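Local coordinates for protein aromatic-amino-acid:2-oxoglutarate transaminase (Candida albicans, PDB 6HND) that probably transfers amino groups between aromatic amino acids or 2-aminoadipate and 2-oxo acids, using pyridoxal 5'-phosphate as its cofactor, at residues F441-P446 against D511-F516; L457-L462 against V469-N474. All coordinates share one frame; numbering follows the deposited sequence.

Contact 1. Residues F441-P446 against D511-F516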
loop_
_atom_site.group_PDB
_atom_site.type_symbol
_atom_site.label_atom_id
_atom_site.label_comp_id
_atom_site.label_asym_id
_atom_site.label_seq_id
_atom_site.Cartn_x
_atom_site.Cartn_y
_atom_site.Cartn_z
ATOM N N PHE B 441 -16.281 -27.987 -8.979
ATOM C CA PHE B 441 -17.602 -28.582 -9.295
ATOM C C PHE B 441 -17.615 -28.840 -10.795
ATOM O O PHE B 441 -17.755 -27.872 -11.571
ATOM C CB PHE B 441 -18.716 -27.636 -8.851
ATOM C CG PHE B 441 -20.114 -28.161 -9.007
ATOM C CD1 PHE B 441 -20.613 -29.108 -8.134
ATOM C CD2 PHE B 441 -20.962 -27.647 -9.974
ATOM C CE1 PHE B 441 -21.921 -29.560 -8.249
ATOM C CE2 PHE B 441 -22.259 -28.116 -10.107
ATOM C CZ PHE B 441 -22.745 -29.046 -9.222
ATOM N N LYS B 442 -17.440 -30.104 -11.158
ATOM C CA LYS B 442 -17.325 -30.578 -12.552
ATOM C C LYS B 442 -18.717 -30.763 -13.149
ATOM O O LYS B 442 -19.644 -31.211 -12.452
ATOM C CB LYS B 442 -16.497 -31.863 -12.576
ATOM C CG LYS B 442 -15.019 -31.650 -12.269
ATOM C CD LYS B 442 -14.126 -32.786 -12.692
ATOM C CE LYS B 442 -13.937 -33.802 -11.586
ATOM N NZ LYS B 442 -12.717 -34.614 -11.803
ATOM N N ILE B 443 -18.841 -30.379 -14.408
ATOM C CA ILE B 443 -20.041 -30.567 -15.255
ATOM C C ILE B 443 -19.660 -31.584 -16.330
ATOM O O ILE B 443 -18.806 -31.225 -17.190
ATOM C CB ILE B 443 -20.455 -29.221 -15.879
ATOM C CG1 ILE B 443 -20.520 -28.089 -14.849
ATOM C CG2 ILE B 443 -21.749 -29.397 -16.658
ATOM C CD1 ILE B 443 -21.385 -28.373 -13.636
ATOM N N ASN B 444 -20.252 -32.780 -16.269
ATOM C CA ASN B 444 -20.013 -33.905 -17.214
ATOM C C ASN B 444 -20.809 -33.617 -18.502
ATOM O O ASN B 444 -21.722 -34.403 -18.868
ATOM C CB ASN B 444 -20.238 -35.274 -16.537
ATOM C CG ASN B 444 -19.301 -35.487 -15.348
ATOM O OD1 ASN B 444 -18.160 -34.991 -15.338
ATOM N ND2 ASN B 444 -19.744 -36.221 -14.327
ATOM N N LEU B 445 -20.425 -32.561 -19.224
ATOM C CA LEU B 445 -20.958 -32.321 -20.594
ATOM C C LEU B 445 -20.519 -33.481 -21.483
ATOM O O LEU B 445 -19.435 -34.013 -21.296
ATOM C CB LEU B 445 -20.451 -30.987 -21.159
ATOM C CG LEU B 445 -20.864 -29.753 -20.374
ATOM C CD1 LEU B 445 -20.076 -28.551 -20.821
ATOM C CD2 LEU B 445 -22.343 -29.505 -20.494
ATOM N N PRO B 446 -21.327 -33.898 -22.481
ATOM C CA PRO B 446 -20.824 -34.765 -23.549
ATOM C C PRO B 446 -19.525 -34.202 -24.149
ATOM O O PRO B 446 -19.401 -33.009 -24.349
ATOM C CB PRO B 446 -21.946 -34.813 -24.596
ATOM C CG PRO B 446 -23.202 -34.384 -23.853
ATOM C CD PRO B 446 -22.751 -33.577 -22.635
ATOM N N ASP B 511 -30.089 -28.329 -8.691
ATOM C CA ASP B 511 -31.422 -28.175 -9.338
ATOM C C ASP B 511 -31.228 -27.525 -10.717
ATOM O O ASP B 511 -31.783 -28.017 -11.718
ATOM C CB ASP B 511 -32.363 -27.282 -8.527
ATOM C CG ASP B 511 -32.972 -27.856 -7.253
ATOM O OD1 ASP B 511 -32.862 -29.088 -7.000
ATOM O OD2 ASP B 511 -33.565 -27.037 -6.506
ATOM N N ALA B 512 -30.468 -26.438 -10.775
ATOM C CA ALA B 512 -30.189 -25.715 -12.036
ATOM C C ALA B 512 -29.464 -26.630 -13.040
ATOM O O ALA B 512 -29.825 -26.600 -14.221
ATOM C CB ALA B 512 -29.392 -24.475 -11.727
ATOM N N VAL B 513 -28.471 -27.423 -12.602
ATOM C CA VAL B 513 -27.703 -28.315 -13.522
ATOM C C VAL B 513 -28.642 -29.416 -14.011
ATOM O O VAL B 513 -28.642 -29.699 -15.238
ATOM C CB VAL B 513 -26.418 -28.908 -12.912
ATOM C CG1 VAL B 513 -25.699 -29.754 -13.953
ATOM C CG2 VAL B 513 -25.460 -27.856 -12.361
ATOM N N TYR B 514 -29.405 -30.009 -13.092
ATOM C CA TYR B 514 -30.423 -31.047 -13.386
ATOM C C TYR B 514 -31.373 -30.560 -14.484
ATOM O O TYR B 514 -31.542 -31.283 -15.481
ATOM C CB TYR B 514 -31.261 -31.417 -12.163
ATOM C CG TYR B 514 -32.191 -32.565 -12.474
ATOM C CD1 TYR B 514 -31.690 -33.849 -12.587
ATOM C CD2 TYR B 514 -33.542 -32.365 -12.734
ATOM C CE1 TYR B 514 -32.506 -34.915 -12.919
ATOM C CE2 TYR B 514 -34.375 -33.426 -13.070
ATOM C CZ TYR B 514 -33.855 -34.709 -13.166
ATOM O OH TYR B 514 -34.617 -35.792 -13.503
ATOM N N GLU B 515 -31.979 -29.382 -14.313
ATOM C CA GLU B 515 -32.932 -28.852 -15.316
ATOM C C GLU B 515 -32.181 -28.676 -16.626
ATOM O O GLU B 515 -32.731 -29.035 -17.679
ATOM C CB GLU B 515 -33.585 -27.540 -14.888
ATOM C CG GLU B 515 -34.877 -27.237 -15.654
ATOM C CD GLU B 515 -35.205 -25.753 -15.808
ATOM O OE1 GLU B 515 -35.146 -25.237 -16.967
ATOM O OE2 GLU B 515 -35.500 -25.099 -14.774
ATOM N N PHE B 516 -30.957 -28.167 -16.575
ATOM C CA PHE B 516 -30.196 -27.807 -17.800
ATOM C C PHE B 516 -29.966 -29.084 -18.613
ATOM O O PHE B 516 -30.206 -29.059 -19.850
ATOM C CB PHE B 516 -28.920 -27.050 -17.436
ATOM C CG PHE B 516 -27.973 -26.820 -18.580
ATOM C CD1 PHE B 516 -28.175 -25.781 -19.468
ATOM C CD2 PHE B 516 -26.850 -27.602 -18.726
ATOM C CE1 PHE B 516 -27.296 -25.559 -20.514
ATOM C CE2 PHE B 516 -25.969 -27.383 -19.768
ATOM C CZ PHE B 516 -26.194 -26.367 -20.666
#
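Phe441, Ile443 and Leu445 meet Val513 and Phe516 in a purely apolar interface, a worked example of a strand end packing under an amphipathic helix. One methyl, Val513 CG2, does most of the work. It meets the rim of the Phe441 ring in the ring plane, 3.9 Å from CE2 of Phe441, and also lies 4.3 Å from CD1 of Ile443. With CG of Phe441 anti to the backbone N, chi1 -175° sets the CE2 corner of the ring against Val513, which comes from the opposite direction. Two residues on along the same strand, Ile443 CD1 tucks in 3.6 Å from Phe441 CE2, so the two side chains form one apolar surface for the valine. Farther down, CD2 of Leu445 approaches the edge of the Phe516 ring, 4.3 Å from CE2 of Phe516. Leu521 packs on both of these side chains.

The strand's backbone is bonded to its neighbours in the sheet, as Phe441 is to Phe489, and the helix's backbone within the helix, so only side chains cross the contact. At Asn444 the chain bends through an inverse gamma turn, whose weak bond joins Leu445 N to Ile443 O (2.9 Å); that carbonyl also accepts from Asn487 ND2. The turn follows the strand and brings Leu445 to Phe516.

No hydrogen bond or salt bridge spans the two segments, and Asp511 and Glu515 find their partners elsewhere on the chain. Cohesion therefore comes from burying hydrocarbon, and such rim contacts impose little directional demand on either side.

Contact 2. Residues L457-L462 against V469-N474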
loop_
_atom_site.group_PDB
_atom_site.type_symbol
_atom_site.label_atom_id
_atom_site.label_comp_id
_atom_site.label_asym_id
_atom_site.label_seq_id
_atom_site.Cartn_x
_atom_site.Cartn_y
_atom_site.Cartn_z
ATOM N N LEU B 457 -24.147 -20.877 -21.094
ATOM C CA LEU B 457 -25.608 -21.107 -21.083
ATOM C C LEU B 457 -26.012 -21.629 -19.700
ATOM O O LEU B 457 -26.991 -21.109 -19.141
ATOM C CB LEU B 457 -25.942 -22.097 -22.204
ATOM C CG LEU B 457 -27.356 -21.994 -22.768
ATOM C CD1 LEU B 457 -27.646 -20.578 -23.235
ATOM C CD2 LEU B 457 -27.563 -22.993 -23.891
ATOM N N LEU B 458 -25.223 -22.559 -19.138
ATOM C CA LEU B 458 -25.465 -23.149 -17.796
ATOM C C LEU B 458 -25.302 -22.061 -16.730
ATOM O O LEU B 458 -26.080 -22.062 -15.745
ATOM C CB LEU B 458 -24.504 -24.322 -17.580
ATOM C CG LEU B 458 -24.605 -25.043 -16.240
ATOM C CD1 LEU B 458 -26.046 -25.403 -15.904
ATOM C CD2 LEU B 458 -23.726 -26.295 -16.233
ATOM N N LEU B 459 -24.355 -21.137 -16.921
ATOM C CA LEU B 459 -24.134 -20.043 -15.940
ATOM C C LEU B 459 -25.416 -19.199 -15.850
ATOM O O LEU B 459 -25.895 -18.974 -14.716
ATOM C CB LEU B 459 -22.927 -19.194 -16.344
ATOM C CG LEU B 459 -22.498 -18.150 -15.306
ATOM C CD1 LEU B 459 -22.087 -18.808 -13.992
ATOM C CD2 LEU B 459 -21.372 -17.261 -15.843
ATOM N N TRP B 460 -25.983 -18.781 -16.990
ATOM C CA TRP B 460 -27.268 -18.036 -17.004
ATOM C C TRP B 460 -28.319 -18.812 -16.191
ATOM O O TRP B 460 -29.010 -18.176 -15.390
ATOM C CB TRP B 460 -27.754 -17.779 -18.427
ATOM C CG TRP B 460 -26.967 -16.744 -19.154
ATOM C CD1 TRP B 460 -26.186 -16.922 -20.262
ATOM C CD2 TRP B 460 -26.894 -15.351 -18.817
ATOM N NE1 TRP B 460 -25.644 -15.726 -20.640
ATOM C CE2 TRP B 460 -26.050 -14.749 -19.770
ATOM C CE3 TRP B 460 -27.454 -14.562 -17.808
ATOM C CZ2 TRP B 460 -25.753 -13.388 -19.731
ATOM C CZ3 TRP B 460 -27.150 -13.222 -17.764
ATOM C CH2 TRP B 460 -26.310 -12.645 -18.714
ATOM N N LYS B 461 -28.404 -20.137 -16.360
ATOM C CA LYS B 461 -29.367 -21.009 -15.629
ATOM C C LYS B 461 -29.163 -20.934 -14.102
ATOM O O LYS B 461 -30.166 -20.840 -13.358
ATOM C CB LYS B 461 -29.225 -22.458 -16.096
ATOM C CG LYS B 461 -30.427 -23.327 -15.785
ATOM C CD LYS B 461 -31.726 -22.692 -16.257
ATOM C CE LYS B 461 -32.813 -23.692 -16.532
ATOM N NZ LYS B 461 -34.083 -22.994 -16.810
ATOM N N LEU B 462 -27.916 -21.018 -13.637
ATOM C CA LEU B 462 -27.580 -20.921 -12.191
ATOM C C LEU B 462 -28.046 -19.552 -11.682
ATOM O O LEU B 462 -28.708 -19.508 -10.622
ATOM C CB LEU B 462 -26.068 -21.078 -11.963
ATOM C CG LEU B 462 -25.420 -22.399 -12.382
ATOM C CD1 LEU B 462 -23.986 -22.420 -11.919
ATOM C CD2 LEU B 462 -26.141 -23.590 -11.820
ATOM N N VAL B 469 -21.765 -18.413 -8.930
ATOM C CA VAL B 469 -20.487 -19.180 -8.952
ATOM C C VAL B 469 -19.543 -18.522 -9.957
ATOM O O VAL B 469 -19.957 -17.582 -10.631
ATOM C CB VAL B 469 -20.704 -20.670 -9.283
ATOM C CG1 VAL B 469 -21.590 -21.335 -8.254
ATOM C CG2 VAL B 469 -21.251 -20.879 -10.683
ATOM N N VAL B 470 -18.292 -19.001 -10.009
ATOM C CA VAL B 470 -17.239 -18.532 -10.946
ATOM C C VAL B 470 -16.986 -19.666 -11.920
ATOM O O VAL B 470 -16.602 -20.738 -11.487
ATOM C CB VAL B 470 -15.964 -18.125 -10.196
ATOM C CG1 VAL B 470 -14.860 -17.689 -11.150
ATOM C CG2 VAL B 470 -16.258 -17.015 -9.215
ATOM N N PRO B 471 -17.201 -19.471 -13.240
ATOM C CA PRO B 471 -16.803 -20.458 -14.238
ATOM C C PRO B 471 -15.273 -20.503 -14.379
ATOM O O PRO B 471 -14.626 -19.467 -14.262
ATOM C CB PRO B 471 -17.462 -19.927 -15.522
ATOM C CG PRO B 471 -17.476 -18.440 -15.334
ATOM C CD PRO B 471 -17.768 -18.267 -13.862
ATOM N N GLY B 472 -14.734 -21.696 -14.613
ATOM C CA GLY B 472 -13.286 -21.936 -14.734
ATOM C C GLY B 472 -12.676 -21.166 -15.889
ATOM O O GLY B 472 -11.505 -20.768 -15.771
ATOM N N TYR B 473 -13.440 -20.919 -16.957
ATOM C CA TYR B 473 -12.949 -20.188 -18.152
ATOM C C TYR B 473 -12.578 -18.745 -17.759
ATOM O O TYR B 473 -11.705 -18.180 -18.420
ATOM C CB TYR B 473 -13.917 -20.290 -19.335
ATOM C CG TYR B 473 -15.333 -19.854 -19.073
ATOM C CD1 TYR B 473 -15.658 -18.512 -18.927
ATOM C CD2 TYR B 473 -16.361 -20.779 -19.031
ATOM C CE1 TYR B 473 -16.962 -18.107 -18.696
ATOM C CE2 TYR B 473 -17.675 -20.385 -18.836
ATOM C CZ TYR B 473 -17.974 -19.048 -18.672
ATOM O OH TYR B 473 -19.261 -18.672 -18.448
ATOM N N ASN B 474 -13.126 -18.193 -16.677
ATOM C CA ASN B 474 -12.736 -16.841 -16.194
ATOM C C ASN B 474 -11.388 -16.878 -15.453
ATOM O O ASN B 474 -10.871 -15.783 -15.120
ATOM C CB ASN B 474 -13.816 -16.211 -15.321
ATOM C CG ASN B 474 -14.940 -15.582 -16.123
ATOM O OD1 ASN B 474 -14.886 -15.513 -17.355
ATOM N ND2 ASN B 474 -15.956 -15.108 -15.420
#
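Lys461 NZ is gripped by several groups: a salt bridge to Glu515 OE1, a hydrogen bond to Phe523 O and a cation-pi contact with the Phe523 ring. The lysine stands between Leu459 and Leu462 in sequence, both of which pack against Val469, and it ties its helix to the C-terminal part of the chain. The side of the helix facing 469-474 contributes leucine methyls.

Leu459 is central on that face. Its CG stands anti to the backbone N (chi1 -172°), and the two methyls divide the opposing segment between them. CD1 of Leu459 slides past Val469 with 4.0 Å to its CG2; CD2 of Leu459 reaches Pro471 CG at 4.1 Å, the two side chains crossing at about a right angle, and lies 3.6 Å from the Tyr473 OH. Leu462, about one turn on, brings its CD1 to 3.4 Å from Val469 CG2, tighter than usual carbon contact. The one methyl Val469 CG2 thus touches both leucines.

The far segment is braced internally. Tyr473 has its CG between the backbone N and the carbonyl carbon (chi1 55°), which folds the ring back over Pro471, whose CB sits 3.3 Å above one face, offset toward the rim. Asn474 N bonds to Pro471 O at 3.1 Å within the 3-10 turn.

The second subunit borders the contact: Trp460 NE1 hydrogen-bonds to Asp26 OD1 of that subunit and its ring meets Phe32 of that subunit edge-to-face, while Val469 packs on Leu41 of that subunit. The Pro471 side chain is about 11 Å from that of Asn252, which binds pyridoxal 5'-phosphate. A helix followed by strand 470-471, outermost within this chain of the antiparallel sheet it covers, belongs to the C-terminal small domain of this aminotransferase family.

The centres of the two contacts lie 11 Å apart, and both rest on the same four-stranded antiparallel sheet. Along the chain, strand 438-443 comes first, then helix 451-465 and strand 470-471, outermost of the sheet within this chain, then strand 488-492, and finally helix 499-518; contact 2 thus falls within the sequence that contact 1 spans. Helices 451-465 and 499-518 are joined by apolar packing, with Ala512 CB 3.4 Å from Leu462 CD2 and Phe516 CG 3.6 Å from Leu458 CD1, and by the salt bridge of Lys461 with Glu515. Together they cover the sheet, with contact 2 on the side that meets the second subunit.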